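Local coordinates for protein peptidyl-prolyl cis-trans isomerase ([Pseudomonas syringae] pv. tomato str. DC3000, PDB 5XB0) that probably catalyses the cis-trans isomerisation of peptide bonds preceding proline, this chain being the C-terminal part that carries its FKBP-type domain, at residues G19-A22 / K27-A30; G25-E28 / L34-E37. All coordinates share one frame; numbering follows the deposited sequence.

Interaction 1 (G19-A22 / K27-A30); sequences GEKA and KELA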
loop_
_atom_site.group_PDB
_atom_site.type_symbol
_atom_site.label_atom_id
_atom_site.label_comp_id
_atom_site.label_asym_id
_atom_site.label_seq_id
_atom_site.Cartn_x
_atom_site.Cartn_y
_atom_site.Cartn_z
ATOM N N GLY A 19 -2.300 14.223 -6.203
ATOM C CA GLY A 19 -3.391 13.993 -7.129
ATOM C C GLY A 19 -4.323 12.944 -6.551
ATOM O O GLY A 19 -5.543 13.122 -6.541
ATOM N N GLU A 20 -3.748 11.857 -6.050
ATOM C CA GLU A 20 -4.566 10.779 -5.483
ATOM C C GLU A 20 -5.307 11.260 -4.234
ATOM O O GLU A 20 -6.460 10.880 -4.001
ATOM C CB GLU A 20 -3.712 9.551 -5.156
ATOM C CG GLU A 20 -3.066 8.878 -6.383
ATOM C CD GLU A 20 -4.085 8.364 -7.380
ATOM O OE1 GLU A 20 -5.037 7.677 -6.940
ATOM O OE2 GLU A 20 -3.939 8.667 -8.594
ATOM N N LYS A 21 -4.644 12.094 -3.437
ATOM C CA LYS A 21 -5.217 12.580 -2.177
ATOM C C LYS A 21 -6.490 13.413 -2.399
ATOM O O LYS A 21 -7.393 13.443 -1.550
ATOM C CB LYS A 21 -4.161 13.397 -1.418
ATOM C CG LYS A 21 -4.555 13.858 -0.026
ATOM C CD LYS A 21 -3.375 14.518 0.656
ATOM C CE LYS A 21 -3.809 15.355 1.845
ATOM N NZ LYS A 21 -2.646 15.997 2.524
ATOM N N ALA A 22 -6.556 14.080 -3.547
ATOM C CA ALA A 22 -7.631 15.017 -3.842
ATOM C C ALA A 22 -8.883 14.329 -4.362
ATOM O O ALA A 22 -9.938 14.958 -4.487
ATOM C CB ALA A 22 -7.151 16.055 -4.848
ATOM N N LYS A 27 -9.460 8.749 1.978
ATOM C CA LYS A 27 -9.134 9.053 3.362
ATOM C C LYS A 27 -7.620 9.012 3.541
ATOM O O LYS A 27 -6.957 8.088 3.060
ATOM C CB LYS A 27 -9.798 8.064 4.318
ATOM C CG LYS A 27 -11.287 7.871 4.099
ATOM C CD LYS A 27 -11.997 9.202 4.009
ATOM C CE LYS A 27 -13.482 9.010 3.721
ATOM N NZ LYS A 27 -14.134 8.241 4.818
ATOM N N GLU A 28 -7.070 10.010 4.225
ATOM C CA GLU A 28 -5.647 10.010 4.516
ATOM C C GLU A 28 -5.403 9.377 5.872
ATOM O O GLU A 28 -5.733 9.966 6.910
ATOM C CB GLU A 28 -5.064 11.424 4.483
ATOM C CG GLU A 28 -3.556 11.429 4.721
ATOM C CD GLU A 28 -2.952 12.829 4.756
ATOM O OE1 GLU A 28 -1.730 12.932 5.003
ATOM O OE2 GLU A 28 -3.696 13.814 4.557
ATOM N N LEU A 29 -4.845 8.165 5.849
ATOM C CA LEU A 29 -4.493 7.450 7.068
ATOM C C LEU A 29 -3.163 7.968 7.605
ATOM O O LEU A 29 -2.627 8.972 7.113
ATOM C CB LEU A 29 -4.429 5.946 6.791
ATOM C CG LEU A 29 -5.624 5.338 6.034
ATOM C CD1 LEU A 29 -5.366 3.867 5.751
ATOM C CD2 LEU A 29 -6.916 5.497 6.844
ATOM N N ALA A 30 -2.638 7.317 8.639
ATOM C CA ALA A 30 -1.351 7.725 9.195
ATOM C C ALA A 30 -0.252 7.678 8.145
ATOM O O ALA A 30 -0.307 6.873 7.207
ATOM C CB ALA A 30 -0.982 6.843 10.375
#
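Lys-21, in the last turn of helix 6-21, and Glu-28, on the short strand 27-28, make the whole of this contact through the far ends of their side chains. NZ of Lys-21 forms a salt bridge with OE2 of Glu-28 at 3.2 Å. The neighbouring methylene is just as near, with CE of Lys-21 3.1 Å from the same OE2, so the oxygen lies alongside the CE-NZ bond and not ahead of the ammonium group. The other oxygen stands back, Glu-28 OE1 being 4.0 Å from Lys-21 NZ, and the pairing is therefore lopsided instead of two-pronged. In both residues CG lies anti to the backbone N (chi1 -174° in Lys-21, -177° in Glu-28) and the chain beyond it is extended. The two chains run out to the same side and meet obliquely at their ends, with the CA atoms of Lys-21 and Glu-28 7.2 Å apart.

Close fit is confined to that one oxygen and the CE-NZ end of the lysine. Both side chains also touch Leu-34 of strand 34-37, while their charged ends lie at the surface, where the contact is loose and buries about 80 Å² in all. Glu-20 is by contrast buried, and its carboxylate forms salt bridges with Lys-23 and Arg-98.

The link joins the helix end to the first strand of the following hairpin. Its attraction is one of charge more than of a directed N-H bond, and since solvent would probably screen it, it is likely to be a modest electrostatic tether.

Interaction 2 (G25-E28 / L34-E37); sequences GVKE and LMTE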
loop_
_atom_site.group_PDB
_atom_site.type_symbol
_atom_site.label_atom_id
_atom_site.label_comp_id
_atom_site.label_asym_id
_atom_site.label_seq_id
_atom_site.Cartn_x
_atom_site.Cartn_y
_atom_site.Cartn_z
ATOM N N GLY A 25 -13.703 10.662 -1.821
ATOM C CA GLY A 25 -13.800 9.493 -0.968
ATOM C C GLY A 25 -12.485 9.023 -0.387
ATOM O O GLY A 25 -12.461 8.086 0.411
ATOM N N VAL A 26 -11.389 9.667 -0.774
ATOM C CA VAL A 26 -10.075 9.253 -0.300
ATOM C C VAL A 26 -9.855 9.696 1.136
ATOM O O VAL A 26 -10.072 10.859 1.485
ATOM C CB VAL A 26 -8.962 9.792 -1.206
ATOM C CG1 VAL A 26 -7.588 9.500 -0.594
ATOM C CG2 VAL A 26 -9.076 9.151 -2.596
ATOM N N LYS A 27 -9.460 8.749 1.978
ATOM C CA LYS A 27 -9.134 9.053 3.362
ATOM C C LYS A 27 -7.620 9.012 3.541
ATOM O O LYS A 27 -6.957 8.088 3.060
ATOM C CB LYS A 27 -9.798 8.064 4.318
ATOM C CG LYS A 27 -11.287 7.871 4.099
ATOM C CD LYS A 27 -11.997 9.202 4.009
ATOM C CE LYS A 27 -13.482 9.010 3.721
ATOM N NZ LYS A 27 -14.134 8.241 4.818
ATOM N N GLU A 28 -7.070 10.010 4.225
ATOM C CA GLU A 28 -5.647 10.010 4.516
ATOM C C GLU A 28 -5.403 9.377 5.872
ATOM O O GLU A 28 -5.733 9.966 6.910
ATOM C CB GLU A 28 -5.064 11.424 4.483
ATOM C CG GLU A 28 -3.556 11.429 4.721
ATOM C CD GLU A 28 -2.952 12.829 4.756
ATOM O OE1 GLU A 28 -1.730 12.932 5.003
ATOM O OE2 GLU A 28 -3.696 13.814 4.557
ATOM N N LEU A 34 -2.991 6.702 1.531
ATOM C CA LEU A 34 -4.303 7.126 1.050
ATOM C C LEU A 34 -5.188 5.929 0.765
ATOM O O LEU A 34 -4.812 5.045 0.003
ATOM C CB LEU A 34 -4.164 7.964 -0.216
ATOM C CG LEU A 34 -3.164 9.116 -0.139
ATOM C CD1 LEU A 34 -2.912 9.720 -1.524
ATOM C CD2 LEU A 34 -3.659 10.191 0.824
ATOM N N MET A 35 -6.375 5.924 1.355
ATOM C CA MET A 35 -7.267 4.787 1.249
ATOM C C MET A 35 -8.561 5.159 0.545
ATOM O O MET A 35 -9.169 6.213 0.813
ATOM C CB MET A 35 -7.574 4.228 2.646
ATOM C CG MET A 35 -8.452 2.980 2.658
ATOM S SD MET A 35 -10.229 3.311 2.646
ATOM C CE MET A 35 -10.488 3.791 4.351
ATOM N N THR A 36 -8.988 4.279 -0.347
ATOM C CA THR A 36 -10.318 4.352 -0.930
ATOM C C THR A 36 -11.031 3.035 -0.652
ATOM O O THR A 36 -10.466 1.975 -0.897
ATOM C CB THR A 36 -10.264 4.595 -2.442
ATOM O OG1 THR A 36 -9.404 5.708 -2.725
ATOM C CG2 THR A 36 -11.666 4.881 -2.985
ATOM N N GLU A 37 -12.261 3.088 -0.149
ATOM C CA GLU A 37 -12.965 1.855 0.182
ATOM C C GLU A 37 -13.789 1.366 -0.988
ATOM O O GLU A 37 -14.694 2.061 -1.454
ATOM C CB GLU A 37 -13.859 2.063 1.403
ATOM C CG GLU A 37 -14.628 0.835 1.835
ATOM C CD GLU A 37 -15.112 0.961 3.267
ATOM O OE1 GLU A 37 -16.266 1.408 3.454
ATOM O OE2 GLU A 37 -14.331 0.656 4.198
HETATM O O HOH W 1 -13.584 5.597 0.481
#
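A beta hairpin, formed by strands 27-28 and 34-37 at the margin of the antiparallel FKBP sheet, provides this contact. Lys-27 and Met-35 are its hydrogen-bonded pair: Lys-27 N donates to Met-35 O at 2.8 Å, and Met-35 N returns a matching bond to Lys-27 O at 2.8 Å. Each carbonyl oxygen also receives a CA-H...O contact, Met-35 O from Val-26 CA at 3.4 Å and Lys-27 O from Leu-34 CA at 3.5 Å, so each oxygen takes one strong N-H bond and a weaker CA-H contact. Glu-28 and Leu-34 follow as the non-hydrogen-bonded pair.

Val-26 sets its two methyl groups against strand 34-37. With chi1 at 173°, CG1 is directed to Leu-34 CB, 3.8 Å away, while CG2 meets Thr-36 OG1 at 3.5 Å. On the face bearing Glu-28 and Leu-34, the Leu-34 methyl CD2 rests against CB and CG of the glutamate, on the aliphatic part, short of the carboxylate. Lys-27 and Met-35 share the other face, where Met-35 bends at chi2 and chi3 and its CE comes within 4.2 Å of Lys-27 CG; the rest of the lysine chain, bent at chi2 and chi4, departs from Met-35. Beyond the paired residues, a water donates to Gly-25 O at 2.7 Å and accepts from Glu-37 N, carrying the connection past the direct bonds.

Strand 34-37 lies between this short strand and strand 96-101, and backbone hydrogen bonds join Leu-34 to Val-100 and Thr-36 to Arg-98. Met-35 packs on Trp-97 and Leu-99, whereas Leu-34 touches Met-17, Glu-20 and Lys-21 of helix 6-21.

In the fold
From the N terminus the chain follows helix 6-21, turns through a short loop into strand 27-28, and comes back along strand 34-37. Interaction 1 closes the first loop, between helix end and strand; interaction 2 closes the second, the hairpin turn. Neither loop nests inside the other: the second starts on the stretch where the first ends. Lys-27 and Glu-28 lie in both segments, but Glu-28 is the one that touches in each. The centres are 6 Å apart, and the contacts meet directly, with Glu-20 O packed on Val-26 CG2 and Leu-29 CD1 on Met-35 CB. Together they tie the N-terminal helix to the hairpin, and the hairpin in turn joins the main sheet through strand 96-101.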